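Local atomic coordinates of bifunctional protein PutA (Bdellovibrio bacteriovorus, PDB entry 5UR2), a protein that probably oxidises L-proline to L-glutamate in two steps, joining an FAD-dependent proline dehydrogenase and an NAD-dependent L-glutamate gamma-semialdehyde dehydrogenase in one chain. Residues 58-61 against 62-65; 550-553 against 554-558; 727-731 against 732-736. All coordinates share one frame; numbering follows the deposited sequence.

Contact 1 (58-61 against 62-65)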
ATOM      1  N   ASP B  58       3.083  34.551 -20.504  1.00 29.96           N
ATOM      2  CA  ASP B  58       2.026  34.924 -19.564  1.00 36.20           C
ATOM      3  C   ASP B  58       2.553  35.815 -18.442  1.00 35.22           C
ATOM      4  O   ASP B  58       1.945  36.841 -18.107  1.00 37.41           O
ATOM      5  CB  ASP B  58       1.397  33.660 -18.971  1.00 43.81           C
ATOM      6  CG  ASP B  58       0.328  33.961 -17.925  1.00 42.60           C
ATOM      7  OD1 ASP B  58      -0.561  34.780 -18.229  1.00 38.03           O
ATOM      8  OD2 ASP B  58       0.368  33.373 -16.814  1.00 44.14           O
ATOM      9  N   VAL B  59       3.686  35.439 -17.847  1.00 32.88           N
ATOM     10  CA  VAL B  59       4.155  36.141 -16.649  1.00 36.36           C
ATOM     11  C   VAL B  59       4.935  37.412 -16.982  1.00 32.92           C
ATOM     12  O   VAL B  59       5.007  38.318 -16.141  1.00 32.67           O
ATOM     13  CB  VAL B  59       5.003  35.199 -15.770  1.00 30.44           C
ATOM     14  CG1 VAL B  59       6.291  34.818 -16.472  1.00 25.92           C
ATOM     15  CG2 VAL B  59       5.277  35.816 -14.392  1.00 33.90           C
ATOM     16  N   LEU B  60       5.479  37.521 -18.198  1.00 31.54           N
ATOM     17  CA  LEU B  60       6.404  38.606 -18.537  1.00 40.31           C
ATOM     18  C   LEU B  60       5.928  40.004 -18.149  1.00 40.27           C
ATOM     19  O   LEU B  60       6.716  40.744 -17.536  1.00 36.10           O
ATOM     20  CB  LEU B  60       6.739  38.551 -20.034  1.00 36.47           C
ATOM     21  CG  LEU B  60       7.782  39.587 -20.455  1.00 42.46           C
ATOM     22  CD1 LEU B  60       9.115  39.384 -19.714  1.00 38.77           C
ATOM     23  CD2 LEU B  60       7.985  39.565 -21.957  1.00 45.96           C
ATOM     24  N   PRO B  61       4.698  40.438 -18.450  1.00 41.51           N
ATOM     25  CA  PRO B  61       4.331  41.829 -18.123  1.00 40.01           C
ATOM     26  C   PRO B  61       4.203  42.102 -16.628  1.00 40.93           C
ATOM     27  O   PRO B  61       4.091  43.271 -16.245  1.00 42.95           O
ATOM     28  CB  PRO B  61       2.985  42.016 -18.838  1.00 34.84           C
ATOM     29  CG  PRO B  61       2.410  40.657 -18.904  1.00 30.23           C
ATOM     30  CD  PRO B  61       3.575  39.712 -19.079  1.00 35.80           C
ATOM     31  N   SER B  62       4.232  41.082 -15.777  1.00 42.36           N
ATOM     32  CA  SER B  62       4.194  41.282 -14.332  1.00 45.06           C
ATOM     33  C   SER B  62       5.579  41.430 -13.708  1.00 47.08           C
ATOM     34  O   SER B  62       5.677  41.653 -12.498  1.00 53.84           O
ATOM     35  CB  SER B  62       3.435  40.131 -13.656  1.00 41.88           C
ATOM     36  OG  SER B  62       2.049  40.164 -14.007  1.00 43.73           O
ATOM     37  N   ILE B  63       6.641  41.334 -14.501  1.00 41.50           N
ATOM     38  CA  ILE B  63       8.014  41.415 -14.017  1.00 45.66           C
ATOM     39  C   ILE B  63       8.529  42.838 -14.219  1.00 54.73           C
ATOM     40  O   ILE B  63       8.433  43.390 -15.322  1.00 60.81           O
ATOM     41  CB  ILE B  63       8.905  40.396 -14.745  1.00 40.65           C
ATOM     42  CG1 ILE B  63       8.275  39.003 -14.663  1.00 42.51           C
ATOM     43  CG2 ILE B  63      10.298  40.409 -14.186  1.00 34.90           C
ATOM     44  CD1 ILE B  63       8.999  37.953 -15.451  1.00 45.02           C
ATOM     45  N   ASN B  64       9.069  43.437 -13.156  1.00 56.87           N
ATOM     46  CA  ASN B  64       9.399  44.859 -13.147  1.00 60.13           C
ATOM     47  C   ASN B  64      10.891  45.127 -12.924  1.00 69.39           C
ATOM     48  O   ASN B  64      11.252  46.119 -12.286  1.00 77.08           O
ATOM     49  CB  ASN B  64       8.567  45.594 -12.096  1.00 52.80           C
ATOM     50  N   SER B  65      11.773  44.260 -13.429  1.00 66.08           N
ATOM     51  CA  SER B  65      13.209  44.534 -13.382  1.00 62.54           C
ATOM     52  C   SER B  65      13.903  43.620 -14.376  1.00 53.95           C
ATOM     53  O   SER B  65      13.441  42.510 -14.645  1.00 50.41           O
ATOM     54  CB  SER B  65      13.828  44.345 -11.986  1.00 66.86           C
ATOM     55  OG  SER B  65      14.436  43.067 -11.841  1.00 67.27           O
TER
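Val59 and Leu60 each give a carbonyl oxygen to the residue three places on. Ser62 N donates to Val59 O over 2.9 Å. The bond is moderately straight, with an angle of 152° at the hydrogen. The donor is tilted from the carbonyl plane. Ile63 N donates to Leu60 O over 3.1 Å. This bond is straighter, at 164°, but its donor stands well above the carbonyl plane. Leu60 O has a second donor, Lys107 NZ of helix 103-115, and the same ammonium group bonds Ile63 O. One lysine thus holds two backbone oxygens of the turn. Pro61, which follows the two acceptor residues, has no N-H to give.

The Ile63 side chain folds back over the turn. CG1 lies beside its own backbone N (chi1 -52°) and comes within 3.7 Å of Val59 O. The chain then runs on extended, and CD1 meets Val59 CG1 at 4.3 Å. A looser approach joins Ile63 CD1 to Leu60 CD1, at 4.5 Å. Leu60 and Ile63 also both touch Val69 of the next helix.

The Asp58, Ser62 and Ser65 side chains find partners outside the turn. Asp58 divides its carboxylate: OD2 forms a salt bridge with Arg910, and OD1 forms one with Arg977 of the second subunit. Arg910 also gives Ser62 OG a weak hydrogen bond. Ser65 OG accepts from Glu68 N and so N-caps the next helix. Successive bonds from residue i+3 to the oxygen of residue i are the mark of a 3-10 turn. Here it follows helix 47-59, and the chain passes through a short link to the capped start of helix 66-76, all within the PutA N-terminal domain.

Contact 2 (550-553 against 554-558)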
ATOM      1  N   LYS B 550     -17.559  -7.984  13.927  1.00 18.45           N
ATOM      2  CA  LYS B 550     -16.186  -8.193  13.472  1.00 19.16           C
ATOM      3  C   LYS B 550     -16.061  -9.384  12.526  1.00 19.12           C
ATOM      4  O   LYS B 550     -15.050  -9.501  11.818  1.00 21.05           O
ATOM      5  CB  LYS B 550     -15.266  -8.389  14.677  1.00 22.54           C
ATOM      6  CG  LYS B 550     -15.401  -9.772  15.358  1.00 21.86           C
ATOM      7  CD  LYS B 550     -14.631  -9.804  16.687  1.00 28.00           C
ATOM      8  CE  LYS B 550     -14.740 -11.165  17.355  1.00 36.10           C
ATOM      9  NZ  LYS B 550     -14.127 -11.162  18.720  1.00 38.95           N
ATOM     10  N   ASN B 551     -17.067 -10.255  12.487  1.00 22.20           N
ATOM     11  CA  ASN B 551     -17.099 -11.392  11.584  1.00 23.66           C
ATOM     12  C   ASN B 551     -18.016 -11.186  10.380  1.00 22.85           C
ATOM     13  O   ASN B 551     -18.135 -12.100   9.556  1.00 26.56           O
ATOM     14  CB  ASN B 551     -17.535 -12.643  12.354  1.00 28.79           C
ATOM     15  CG  ASN B 551     -16.540 -13.020  13.424  1.00 24.18           C
ATOM     16  OD1 ASN B 551     -15.336 -12.861  13.242  1.00 22.48           O
ATOM     17  ND2 ASN B 551     -17.030 -13.491  14.549  1.00 24.64           N
ATOM     18  N   VAL B 552     -18.683 -10.045  10.258  1.00 20.05           N
ATOM     19  CA  VAL B 552     -19.439  -9.810   9.018  1.00 19.79           C
ATOM     20  C   VAL B 552     -18.451  -9.652   7.865  1.00 19.92           C
ATOM     21  O   VAL B 552     -17.481  -8.884   7.993  1.00 20.30           O
ATOM     22  CB  VAL B 552     -20.336  -8.570   9.147  1.00 18.55           C
ATOM     23  CG1 VAL B 552     -20.981  -8.255   7.794  1.00 15.11           C
ATOM     24  CG2 VAL B 552     -21.443  -8.789  10.217  1.00 15.52           C
ATOM     25  N   PRO B 553     -18.619 -10.375   6.750  1.00 22.77           N
ATOM     26  CA  PRO B 553     -17.650 -10.267   5.647  1.00 24.22           C
ATOM     27  C   PRO B 553     -17.492  -8.832   5.155  1.00 21.52           C
ATOM     28  O   PRO B 553     -18.445  -8.039   5.134  1.00 23.12           O
ATOM     29  CB  PRO B 553     -18.255 -11.162   4.552  1.00 26.69           C
ATOM     30  CG  PRO B 553     -19.102 -12.138   5.286  1.00 26.90           C
ATOM     31  CD  PRO B 553     -19.667 -11.373   6.469  1.00 26.29           C
ATOM     32  N   CYS B 554     -16.262  -8.511   4.744  1.00 20.65           N
ATOM     33  CA  CYS B 554     -15.944  -7.158   4.296  1.00 17.66           C
ATOM     34  C   CYS B 554     -16.919  -6.663   3.241  1.00 17.54           C
ATOM     35  O   CYS B 554     -17.380  -5.520   3.309  1.00 19.82           O
ATOM     36  CB  CYS B 554     -14.514  -7.112   3.755  1.00 22.36           C
ATOM     37  SG  CYS B 554     -13.247  -7.538   4.992  1.00 26.75           S
ATOM     38  N   GLU B 555     -17.248  -7.514   2.263  1.00 17.79           N
ATOM     39  CA  GLU B 555     -18.154  -7.120   1.185  1.00 24.08           C
ATOM     40  C   GLU B 555     -19.511  -6.672   1.722  1.00 21.48           C
ATOM     41  O   GLU B 555     -20.095  -5.709   1.212  1.00 22.30           O
ATOM     42  CB  GLU B 555     -18.319  -8.275   0.192  1.00 27.31           C
ATOM     43  CG  GLU B 555     -19.356  -8.026  -0.910  1.00 34.67           C
ATOM     44  CD  GLU B 555     -19.120  -6.731  -1.680  1.00 35.00           C
ATOM     45  OE1 GLU B 555     -17.947  -6.430  -2.017  1.00 25.06           O
ATOM     46  OE2 GLU B 555     -20.115  -6.005  -1.921  1.00 40.72           O
ATOM     47  N   GLN B 556     -20.033  -7.364   2.743  1.00 19.38           N
ATOM     48  CA  GLN B 556     -21.331  -6.998   3.310  1.00 23.10           C
ATOM     49  C   GLN B 556     -21.234  -5.717   4.135  1.00 20.84           C
ATOM     50  O   GLN B 556     -22.167  -4.909   4.143  1.00 18.32           O
ATOM     51  CB  GLN B 556     -21.881  -8.154   4.152  1.00 18.94           C
ATOM     52  CG  GLN B 556     -22.236  -9.385   3.328  1.00 17.62           C
ATOM     53  CD  GLN B 556     -22.516 -10.644   4.168  1.00 33.61           C
ATOM     54  OE1 GLN B 556     -23.195 -10.605   5.204  1.00 31.27           O
ATOM     55  NE2 GLN B 556     -21.984 -11.777   3.703  1.00 37.73           N
ATOM     56  N   ARG B 557     -20.123  -5.514   4.845  1.00 19.83           N
ATOM     57  CA  ARG B 557     -19.962  -4.250   5.562  1.00 24.76           C
ATOM     58  C   ARG B 557     -19.836  -3.091   4.581  1.00 21.09           C
ATOM     59  O   ARG B 557     -20.456  -2.036   4.773  1.00 21.49           O
ATOM     60  CB  ARG B 557     -18.757  -4.302   6.502  1.00 25.48           C
ATOM     61  CG  ARG B 557     -18.766  -5.483   7.466  1.00 21.37           C
ATOM     62  CD  ARG B 557     -17.745  -5.299   8.609  1.00 16.10           C
ATOM     63  NE  ARG B 557     -16.397  -4.981   8.142  1.00 18.10           N
ATOM     64  CZ  ARG B 557     -15.367  -5.811   8.223  1.00 20.65           C
ATOM     65  NH1 ARG B 557     -15.537  -7.019   8.744  1.00 18.02           N
ATOM     66  NH2 ARG B 557     -14.171  -5.435   7.786  1.00 14.50           N
ATOM     67  N   ALA B 558     -19.071  -3.295   3.502  1.00 16.83           N
ATOM     68  CA  ALA B 558     -18.928  -2.268   2.474  1.00 16.16           C
ATOM     69  C   ALA B 558     -20.259  -1.963   1.788  1.00 20.28           C
ATOM     70  O   ALA B 558     -20.532  -0.803   1.446  1.00 16.81           O
ATOM     71  CB  ALA B 558     -17.885  -2.702   1.446  1.00 14.18           C
TER
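Pro553 O is gripped by two backbone N-H groups from the first turn of the helix. Arg557 N bonds it over 3.0 Å, straight at the hydrogen (162°) and nearly along the C=O axis. Gln556 N is closer, at 2.9 Å, but its bond to Pro553 O is strongly bent and weak.

The Arg557 side chain returns toward the loop. Its CG sits beside the backbone N (chi1 -53°), and the chain bends at chi3, which brings NH1 back to Val552 O. The distance from Arg557 NH1 to Val552 O is only 2.8 Å, yet the angle of 118° makes this bond weak too. The other nitrogens have partners elsewhere: NE donates to Val657 O, and NH2 is hydrogen-bonded too. Cys554 CA lies over the centre of one guanidinium face.

Carbon atoms also touch across the turn. Val552 CG1 touches Arg557 CG at 3.6 Å, and it meets Gln556 CB at 3.8 Å. The Gln556 chain runs out past the proline ring, with its amide NE2 set 3.3 Å from Pro553 CG. This is a contact without a hydrogen bond.

Arg557 and Cys554 both pack on Met608 of helix 587-611, and Glu555 OE1 forms a salt bridge with Arg609 of that helix. Pro553 stands at the N-cap position, and its oxygen takes the first i to i+4 bond. It marks the start of helix 554-570, where a short loop from helix 532-549 enters it, in the aldehyde dehydrogenase part of the chain.

Contact 3 (727-731 against 732-736)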
ATOM      1  N   MET B 727      -5.105  12.836  24.139  1.00 29.10           N
ATOM      2  CA  MET B 727      -3.942  11.974  23.985  1.00 32.68           C
ATOM      3  C   MET B 727      -3.348  11.634  25.340  1.00 31.30           C
ATOM      4  O   MET B 727      -2.881  10.512  25.557  1.00 27.74           O
ATOM      5  CB  MET B 727      -2.898  12.637  23.085  1.00 34.48           C
ATOM      6  CG  MET B 727      -3.291  12.645  21.625  1.00 38.79           C
ATOM      7  SD  MET B 727      -1.968  13.285  20.579  1.00 44.17           S
ATOM      8  CE  MET B 727      -1.805  14.904  21.276  1.00 40.42           C
ATOM      9  N   ASN B 728      -3.411  12.575  26.274  1.00 34.57           N
ATOM     10  CA  ASN B 728      -2.966  12.305  27.630  1.00 31.98           C
ATOM     11  C   ASN B 728      -3.836  11.242  28.296  1.00 32.04           C
ATOM     12  O   ASN B 728      -3.326  10.270  28.870  1.00 31.44           O
ATOM     13  CB  ASN B 728      -2.992  13.607  28.417  1.00 38.98           C
ATOM     14  CG  ASN B 728      -1.958  13.642  29.468  1.00 49.58           C
ATOM     15  OD1 ASN B 728      -2.240  13.308  30.615  1.00 58.69           O
ATOM     16  ND2 ASN B 728      -0.724  14.009  29.092  1.00 49.66           N
ATOM     17  N   ARG B 729      -5.159  11.397  28.206  1.00 30.60           N
ATOM     18  CA  ARG B 729      -6.057  10.428  28.831  1.00 33.69           C
ATOM     19  C   ARG B 729      -5.934   9.053  28.188  1.00 27.83           C
ATOM     20  O   ARG B 729      -6.042   8.030  28.873  1.00 26.74           O
ATOM     21  CB  ARG B 729      -7.505  10.916  28.759  1.00 38.48           C
ATOM     22  CG  ARG B 729      -7.827  12.220  29.530  1.00 46.08           C
ATOM     23  CD  ARG B 729      -7.328  12.211  30.964  1.00 54.75           C
ATOM     24  NE  ARG B 729      -7.675  10.954  31.607  1.00 63.24           N
ATOM     25  CZ  ARG B 729      -7.087  10.483  32.699  1.00 71.22           C
ATOM     26  NH1 ARG B 729      -7.453   9.306  33.176  1.00 77.14           N
ATOM     27  NH2 ARG B 729      -6.128  11.173  33.305  1.00 67.83           N
ATOM     28  N   ALA B 730      -5.756   9.006  26.867  1.00 22.54           N
ATOM     29  CA  ALA B 730      -5.747   7.731  26.152  1.00 26.77           C
ATOM     30  C   ALA B 730      -4.532   6.873  26.493  1.00 31.92           C
ATOM     31  O   ALA B 730      -4.580   5.642  26.341  1.00 30.26           O
ATOM     32  CB  ALA B 730      -5.786   7.978  24.644  1.00 23.42           C
ATOM     33  N   ALA B 731      -3.432   7.498  26.922  1.00 34.00           N
ATOM     34  CA  ALA B 731      -2.220   6.765  27.277  1.00 30.72           C
ATOM     35  C   ALA B 731      -2.346   5.999  28.588  1.00 27.69           C
ATOM     36  O   ALA B 731      -1.478   5.177  28.887  1.00 38.43           O
ATOM     37  CB  ALA B 731      -1.032   7.726  27.347  1.00 26.26           C
ATOM     38  N   VAL B 732      -3.384   6.255  29.374  1.00 32.04           N
ATOM     39  CA  VAL B 732      -3.603   5.550  30.636  1.00 32.45           C
ATOM     40  C   VAL B 732      -4.192   4.172  30.356  1.00 35.41           C
ATOM     41  O   VAL B 732      -5.152   4.040  29.590  1.00 36.83           O
ATOM     42  CB  VAL B 732      -4.538   6.361  31.547  1.00 38.24           C
ATOM     43  CG1 VAL B 732      -4.782   5.631  32.872  1.00 38.12           C
ATOM     44  CG2 VAL B 732      -3.996   7.768  31.768  1.00 39.95           C
ATOM     45  N   VAL B 733      -3.624   3.141  30.976  1.00 36.50           N
ATOM     46  CA  VAL B 733      -4.183   1.792  30.918  1.00 33.89           C
ATOM     47  C   VAL B 733      -5.134   1.647  32.100  1.00 32.00           C
ATOM     48  O   VAL B 733      -4.701   1.557  33.250  1.00 35.85           O
ATOM     49  CB  VAL B 733      -3.092   0.716  30.955  1.00 34.39           C
ATOM     50  CG1 VAL B 733      -3.714  -0.664  30.856  1.00 36.15           C
ATOM     51  CG2 VAL B 733      -2.122   0.914  29.831  1.00 35.58           C
ATOM     52  N   GLN B 734      -6.435   1.660  31.816  1.00 29.42           N
ATOM     53  CA  GLN B 734      -7.458   1.583  32.850  1.00 26.35           C
ATOM     54  C   GLN B 734      -7.531   0.179  33.443  1.00 35.33           C
ATOM     55  O   GLN B 734      -7.052  -0.788  32.842  1.00 32.36           O
ATOM     56  CB  GLN B 734      -8.821   1.964  32.274  1.00 27.65           C
ATOM     57  CG  GLN B 734      -8.878   3.351  31.641  1.00 33.84           C
ATOM     58  CD  GLN B 734      -8.783   4.494  32.644  1.00 38.36           C
ATOM     59  OE1 GLN B 734      -9.112   4.342  33.825  1.00 41.02           O
ATOM     60  NE2 GLN B 734      -8.352   5.655  32.165  1.00 36.47           N
ATOM     61  N   PRO B 735      -8.112   0.044  34.634  1.00 38.42           N
ATOM     62  CA  PRO B 735      -8.390  -1.297  35.166  1.00 38.34           C
ATOM     63  C   PRO B 735      -9.192  -2.128  34.173  1.00 31.91           C
ATOM     64  O   PRO B 735     -10.214  -1.691  33.645  1.00 33.63           O
ATOM     65  CB  PRO B 735      -9.187  -1.013  36.448  1.00 34.06           C
ATOM     66  CG  PRO B 735      -8.707   0.354  36.888  1.00 33.84           C
ATOM     67  CD  PRO B 735      -8.437   1.112  35.602  1.00 36.72           C
ATOM     68  N   GLY B 736      -8.723  -3.342  33.913  1.00 34.99           N
ATOM     69  CA  GLY B 736      -9.411  -4.201  32.973  1.00 34.57           C
ATOM     70  C   GLY B 736      -9.147  -3.899  31.516  1.00 34.00           C
ATOM     71  O   GLY B 736      -9.675  -4.602  30.654  1.00 32.73           O
TER
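Arg729 and Val732 run alongside each other in one direction where helix 720-730 runs out. This helix is the connection of a beta-alpha-beta crossover. It joins the neighbouring parallel strands 711-717 and 742-746 in the aldehyde dehydrogenase part. Val732 N donates to Arg729 O over 3.2 Å, an i to i+3 bond. The donor stands above the carbonyl plane.

The arginine chain bends at both chi2 (-50°) and chi3, which turns its guanidinium back beside the valine. Val732 CG2 then sits over one guanidinium face, 3.9 Å above the plane and displaced toward the rim. The same methyl is 3.6 Å from Arg729 O. Arg729 NE has two weak partners outside the turn, a long ion pair with Glu703 and a weak hydrogen bond to Asn707.

Ala731 packs on Met727 of the second subunit, and Val733 on Leu724 of that subunit. The helix end therefore lies at the dimer contact.

Gln734 lies roughly perpendicular to Arg729. Its amide plane is turned 50° from the guanidinium. The two groups meet through donors, with Gln734 NE2 3.9 Å from Arg729 NH1 and no hydrogen bond between them.

The three contacts come one after another along the chain, and none touches another. Contact 1 belongs to the PutA N-terminal domain. Contacts 2 and 3 both lie in the aldehyde dehydrogenase family region. The centre of contact 1 is about 58 Å from that of contact 2 and about 59 Å from that of contact 3. Contacts 2 and 3 are closer, with centres about 30 Å apart and nearest atoms about 14 Å apart. Each sits at a helix end: after 47-59, before 554-570 and after 720-730. Contacts 1 and 3 meet the second subunit, and contact 2 reaches it through a long, weak ion pair, so distant parts of the chain take part in the dimer.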